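PDB 4MEA: predicted protein from Acinetobacter sp. RUH2624, which hydrolyses epoxides to vicinal diols as a secreted alpha/beta hydrolase of the Cif family, a group of bacterial virulence factors. Local coordinates for residues A[124-138]-A[149-162]. Numbering follows the deposited sequence.
Sequences GKGPIYYVSHDLGNT and GYIKKAVFMDSPIP
The carboxamide nitrogen of Asn-137 reaches from the start of helix 136-146 to the loop after strand 151-157: ND2 binds Ser-159 O at 2.7 Å and, weakly, Met-157 O. Ser-159 O lies almost in the amide plane, whereas the nitrogen stands 38° out of the carbonyl plane. OD1 meets the edge of the Phe-156 ring at CD1, 3.6 Å away, the amide and ring planes 76° apart. A water bridges Thr-138 OG1, which also bonds to His-246, and Pro-160 O. The contact illustrates how a beta-alpha-beta unit places a nucleophile at the C-terminal end of a parallel strand: Asn-137 ties the turn leaving strand 128-133 to the loop leaving strand 151-157. That sharp turn, His-133 to Gly-136, is the nucleophile elbow of the alpha/beta hydrolase fold. Asp-134, at its tip with positive phi, is probably the nucleophile, as in related epoxide hydrolases; its CA lies 3.1 Å from Ser-159 OG, OD1 bonds to His-305 NE2 and OD2 to the backbone N of Phe-67.

Before the elbow the strands run parallel, with bonds such as Val-155 N to Tyr-130 O at 2.8 Å. The register slips by one residue at Lys-152, a beta bulge that leaves Lys-153 N without a partner. On one face His-133 and Met-157 cross at about a right angle, Met-157 CB 3.6 Å from CD2 at the imidazole edge, while the aliphatic chain of Lys-153 runs alongside Tyr-129. On the other, Ile-128 CD1 touches Ile-151 CD1 and Tyr-150 CE2. At the far end Tyr-150, its ring swung anti to the backbone N (chi1 177°), donates a hydrogen bond from OH to Gly-124 O at 2.8 Å.

The unit is central in the eight-stranded sheet: strand 61-64 flanks 128-133, strand 267-272 flanks 151-157, and helix 108-123 packs on Ile-128, Tyr-130 and Tyr-150.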
loop_
_atom_site.group_PDB
_atom_site.type_symbol
_atom_site.label_atom_id
_atom_site.label_comp_id
_atom_site.label_asym_id
_atom_site.label_seq_id
_atom_site.Cartn_x
_atom_site.Cartn_y
_atom_site.Cartn_z
ATOM N N GLY A 124 22.975 6.445 -31.982
ATOM C CA GLY A 124 23.204 7.130 -33.240
ATOM C C GLY A 124 21.928 7.723 -33.797
ATOM O O GLY A 124 20.925 7.840 -33.088
ATOM N N LYS A 125 21.955 8.079 -35.078
ATOM C CA LYS A 125 20.871 8.851 -35.682
ATOM C C LYS A 125 19.632 8.041 -36.073
ATOM O O LYS A 125 18.626 8.611 -36.506
ATOM C CB LYS A 125 21.406 9.667 -36.861
ATOM C CG LYS A 125 22.342 10.781 -36.411
ATOM C CD LYS A 125 23.011 11.477 -37.575
ATOM C CE LYS A 125 23.558 12.822 -37.134
ATOM N NZ LYS A 125 22.462 13.699 -36.619
ATOM N N GLY A 126 19.704 6.721 -35.914
ATOM C CA GLY A 126 18.516 5.883 -35.994
ATOM C C GLY A 126 18.171 5.373 -37.378
ATOM O O GLY A 126 18.947 5.547 -38.308
ATOM N N PRO A 127 16.993 4.740 -37.521
ATOM C CA PRO A 127 16.036 4.556 -36.423
ATOM C C PRO A 127 16.430 3.400 -35.504
ATOM O O PRO A 127 17.402 2.689 -35.769
ATOM C CB PRO A 127 14.734 4.218 -37.155
ATOM C CG PRO A 127 15.186 3.516 -38.383
ATOM C CD PRO A 127 16.494 4.176 -38.786
ATOM N N ILE A 128 15.671 3.214 -34.431
ATOM C CA ILE A 128 15.972 2.168 -33.463
ATOM C C ILE A 128 14.678 1.528 -33.019
ATOM O O ILE A 128 13.594 2.040 -33.306
ATOM C CB ILE A 128 16.657 2.737 -32.198
ATOM C CG1 ILE A 128 15.662 3.592 -31.398
ATOM C CG2 ILE A 128 17.921 3.519 -32.567
ATOM C CD1 ILE A 128 16.193 4.117 -30.074
ATOM N N TYR A 129 14.795 0.406 -32.320
ATOM C CA TYR A 129 13.648 -0.203 -31.660
ATOM C C TYR A 129 13.794 0.071 -30.164
ATOM O O TYR A 129 14.914 0.142 -29.657
ATOM C CB TYR A 129 13.609 -1.704 -31.926
ATOM C CG TYR A 129 13.476 -2.074 -33.390
ATOM C CD1 TYR A 129 12.516 -1.479 -34.193
ATOM C CD2 TYR A 129 14.311 -3.022 -33.964
ATOM C CE1 TYR A 129 12.390 -1.820 -35.528
ATOM C CE2 TYR A 129 14.194 -3.369 -35.297
ATOM C CZ TYR A 129 13.231 -2.765 -36.077
ATOM O OH TYR A 129 13.110 -3.107 -37.406
ATOM N N TYR A 130 12.666 0.221 -29.473
ATOM C CA TYR A 130 12.650 0.623 -28.069
ATOM C C TYR A 130 11.815 -0.373 -27.258
ATOM O O TYR A 130 10.657 -0.649 -27.585
ATOM C CB TYR A 130 12.062 2.033 -27.948
ATOM C CG TYR A 130 12.303 2.737 -26.629
ATOM C CD1 TYR A 130 13.402 3.577 -26.462
ATOM C CD2 TYR A 130 11.414 2.600 -25.562
ATOM C CE1 TYR A 130 13.623 4.251 -25.265
ATOM C CE2 TYR A 130 11.631 3.271 -24.349
ATOM C CZ TYR A 130 12.737 4.099 -24.213
ATOM O OH TYR A 130 12.973 4.781 -23.026
ATOM N N VAL A 131 12.423 -0.928 -26.212
ATOM C CA VAL A 131 11.810 -1.994 -25.427
ATOM C C VAL A 131 11.883 -1.587 -23.958
ATOM O O VAL A 131 12.967 -1.290 -23.442
ATOM C CB VAL A 131 12.526 -3.358 -25.665
ATOM C CG1 VAL A 131 11.933 -4.460 -24.785
ATOM C CG2 VAL A 131 12.449 -3.756 -27.142
ATOM N N SER A 132 10.730 -1.556 -23.293
ATOM C CA SER A 132 10.640 -1.022 -21.934
ATOM C C SER A 132 9.894 -1.982 -20.999
ATOM O O SER A 132 9.019 -2.718 -21.447
ATOM C CB SER A 132 9.934 0.338 -21.991
ATOM O OG SER A 132 9.623 0.821 -20.705
ATOM N N HIS A 133 10.245 -1.974 -19.708
ATOM C CA HIS A 133 9.598 -2.842 -18.714
ATOM C C HIS A 133 9.372 -2.112 -17.389
ATOM O O HIS A 133 10.225 -1.340 -16.957
ATOM C CB HIS A 133 10.445 -4.104 -18.472
ATOM C CG HIS A 133 9.846 -5.067 -17.487
ATOM N ND1 HIS A 133 10.407 -5.313 -16.252
ATOM C CD2 HIS A 133 8.757 -5.871 -17.569
ATOM C CE1 HIS A 133 9.685 -6.214 -15.610
ATOM N NE2 HIS A 133 8.677 -6.568 -16.386
ATOM N N ASP A 134 8.232 -2.370 -16.743
ATOM C CA ASP A 134 7.969 -1.818 -15.410
ATOM C C ASP A 134 8.129 -0.289 -15.434
ATOM O O ASP A 134 7.562 0.369 -16.308
ATOM C CB ASP A 134 8.894 -2.469 -14.376
ATOM C CG ASP A 134 8.429 -2.257 -12.943
ATOM O OD1 ASP A 134 7.777 -3.169 -12.389
ATOM O OD2 ASP A 134 8.725 -1.191 -12.357
ATOM N N LEU A 135 8.889 0.270 -14.492
ATOM C CA LEU A 135 9.068 1.726 -14.418
ATOM C C LEU A 135 9.628 2.322 -15.717
ATOM O O LEU A 135 9.505 3.520 -15.956
ATOM C CB LEU A 135 9.963 2.120 -13.243
ATOM C CG LEU A 135 9.351 2.278 -11.850
ATOM C CD1 LEU A 135 10.428 2.800 -10.882
ATOM C CD2 LEU A 135 8.138 3.199 -11.862
ATOM N N GLY A 136 10.248 1.496 -16.549
ATOM C CA GLY A 136 10.643 1.959 -17.869
ATOM C C GLY A 136 9.429 2.536 -18.585
ATOM O O GLY A 136 9.543 3.495 -19.347
ATOM N N ASN A 137 8.262 1.943 -18.330
ATOM C CA ASN A 137 7.010 2.373 -18.958
ATOM C C ASN A 137 6.558 3.728 -18.435
ATOM O O ASN A 137 5.841 4.471 -19.118
ATOM C CB ASN A 137 5.903 1.342 -18.717
ATOM C CG ASN A 137 6.187 0.017 -19.373
ATOM O OD1 ASN A 137 7.199 -0.142 -20.057
ATOM N ND2 ASN A 137 5.293 -0.952 -19.171
ATOM N N THR A 138 6.973 4.031 -17.210
ATOM C CA THR A 138 6.713 5.326 -16.597
ATOM C C THR A 138 7.688 6.381 -17.118
ATOM O O THR A 138 7.312 7.534 -17.361
ATOM C CB THR A 138 6.848 5.238 -15.066
ATOM O OG1 THR A 138 5.686 4.591 -14.527
ATOM C CG2 THR A 138 6.993 6.628 -14.458
ATOM N N GLY A 149 9.364 7.651 -35.461
ATOM C CA GLY A 149 10.190 7.748 -36.651
ATOM C C GLY A 149 11.626 7.420 -36.285
ATOM O O GLY A 149 12.184 6.444 -36.779
ATOM N N TYR A 150 12.230 8.229 -35.415
ATOM C CA TYR A 150 13.498 7.832 -34.820
ATOM C C TYR A 150 13.274 6.508 -34.088
ATOM O O TYR A 150 14.050 5.564 -34.238
ATOM C CB TYR A 150 14.041 8.893 -33.871
ATOM C CG TYR A 150 15.326 8.472 -33.189
ATOM C CD1 TYR A 150 16.556 8.614 -33.825
ATOM C CD2 TYR A 150 15.309 7.916 -31.917
ATOM C CE1 TYR A 150 17.733 8.218 -33.207
ATOM C CE2 TYR A 150 16.477 7.513 -31.290
ATOM C CZ TYR A 150 17.684 7.670 -31.934
ATOM O OH TYR A 150 18.842 7.266 -31.304
ATOM N N ILE A 151 12.203 6.444 -33.295
ATOM C CA ILE A 151 11.722 5.165 -32.783
ATOM C C ILE A 151 10.820 4.549 -33.850
ATOM O O ILE A 151 9.757 5.092 -34.170
ATOM C CB ILE A 151 10.922 5.317 -31.472
ATOM C CG1 ILE A 151 11.652 6.220 -30.475
ATOM C CG2 ILE A 151 10.641 3.940 -30.857
ATOM C CD1 ILE A 151 12.917 5.610 -29.884
ATOM N N LYS A 152 11.251 3.421 -34.403
ATOM C CA LYS A 152 10.521 2.765 -35.483
ATOM C C LYS A 152 9.395 1.880 -34.958
ATOM O O LYS A 152 8.311 1.823 -35.543
ATOM C CB LYS A 152 11.484 1.928 -36.330
ATOM C CG LYS A 152 10.865 1.351 -37.589
ATOM C CD LYS A 152 11.917 0.661 -38.438
ATOM C CE LYS A 152 11.344 0.205 -39.767
ATOM N NZ LYS A 152 12.404 -0.349 -40.651
ATOM N N LYS A 153 9.679 1.174 -33.865
ATOM C CA LYS A 153 8.713 0.313 -33.189
ATOM C C LYS A 153 8.999 0.341 -31.692
ATOM O O LYS A 153 10.154 0.498 -31.278
ATOM C CB LYS A 153 8.824 -1.128 -33.679
ATOM C CG LYS A 153 8.621 -1.311 -35.170
ATOM C CD LYS A 153 8.785 -2.767 -35.568
ATOM C CE LYS A 153 8.516 -2.959 -37.054
ATOM N NZ LYS A 153 8.565 -4.393 -37.439
ATOM N N ALA A 154 7.957 0.162 -30.887
ATOM C CA ALA A 154 8.083 0.254 -29.431
ATOM C C ALA A 154 7.337 -0.870 -28.725
ATOM O O ALA A 154 6.224 -1.224 -29.113
ATOM C CB ALA A 154 7.575 1.602 -28.938
ATOM N N VAL A 155 7.958 -1.412 -27.678
ATOM C CA VAL A 155 7.351 -2.459 -26.867
ATOM C C VAL A 155 7.334 -2.000 -25.414
ATOM O O VAL A 155 8.361 -1.563 -24.894
ATOM C CB VAL A 155 8.171 -3.767 -26.937
ATOM C CG1 VAL A 155 7.484 -4.866 -26.121
ATOM C CG2 VAL A 155 8.388 -4.192 -28.380
ATOM N N PHE A 156 6.169 -2.094 -24.774
ATOM C CA PHE A 156 6.039 -1.853 -23.338
ATOM C C PHE A 156 5.686 -3.177 -22.669
ATOM O O PHE A 156 4.872 -3.949 -23.194
ATOM C CB PHE A 156 4.953 -0.805 -23.062
ATOM C CG PHE A 156 5.239 0.544 -23.681
ATOM C CD1 PHE A 156 5.937 1.513 -22.972
ATOM C CD2 PHE A 156 4.814 0.836 -24.970
ATOM C CE1 PHE A 156 6.198 2.757 -23.537
ATOM C CE2 PHE A 156 5.082 2.071 -25.543
ATOM C CZ PHE A 156 5.773 3.031 -24.820
ATOM N N MET A 157 6.300 -3.455 -21.522
ATOM C CA MET A 157 6.183 -4.784 -20.920
ATOM C C MET A 157 5.542 -4.798 -19.527
ATOM O O MET A 157 5.986 -4.110 -18.607
ATOM C CB MET A 157 7.529 -5.514 -20.931
ATOM C CG MET A 157 8.021 -5.856 -22.340
ATOM S SD MET A 157 9.682 -6.548 -22.446
ATOM C CE MET A 157 9.485 -8.098 -21.549
ATOM N N ASP A 158 4.481 -5.594 -19.419
ATOM C CA ASP A 158 3.728 -5.864 -18.180
ATOM C C ASP A 158 3.082 -4.667 -17.475
ATOM O O ASP A 158 1.861 -4.625 -17.354
ATOM C CB ASP A 158 4.525 -6.728 -17.178
ATOM C CG ASP A 158 3.619 -7.661 -16.371
ATOM O OD1 ASP A 158 2.702 -8.257 -16.972
ATOM O OD2 ASP A 158 3.787 -7.777 -15.139
ATOM N N SER A 159 3.884 -3.708 -17.004
ATOM C CA SER A 159 3.354 -2.604 -16.194
ATOM C C SER A 159 2.538 -1.591 -16.993
ATOM O O SER A 159 2.777 -1.383 -18.186
ATOM C CB SER A 159 4.478 -1.864 -15.456
ATOM O OG SER A 159 5.124 -2.714 -14.534
ATOM N N PRO A 160 1.571 -0.948 -16.332
ATOM C CA PRO A 160 0.803 0.087 -17.022
ATOM C C PRO A 160 1.687 1.294 -17.320
ATOM O O PRO A 160 2.646 1.558 -16.593
ATOM C CB PRO A 160 -0.275 0.462 -15.997
ATOM C CG PRO A 160 0.308 0.087 -14.673
ATOM C CD PRO A 160 1.117 -1.148 -14.941
ATOM N N ILE A 161 1.374 1.987 -18.408
ATOM C CA ILE A 161 1.921 3.305 -18.677
ATOM C C ILE A 161 1.073 4.259 -17.840
ATOM O O ILE A 161 -0.150 4.142 -17.822
ATOM C CB ILE A 161 1.779 3.659 -20.179
ATOM C CG1 ILE A 161 2.580 2.673 -21.037
ATOM C CG2 ILE A 161 2.213 5.099 -20.450
ATOM C CD1 ILE A 161 2.135 2.598 -22.501
ATOM N N PRO A 162 1.714 5.185 -17.117
ATOM C CA PRO A 162 0.939 6.141 -16.323
ATOM C C PRO A 162 -0.172 6.828 -17.121
ATOM O O PRO A 162 0.070 7.405 -18.177
ATOM C CB PRO A 162 1.996 7.164 -15.897
ATOM C CG PRO A 162 3.237 6.330 -15.751
ATOM C CD PRO A 162 3.165 5.333 -16.898
HETATM O O HOH W 1 4.747 1.997 -14.816
#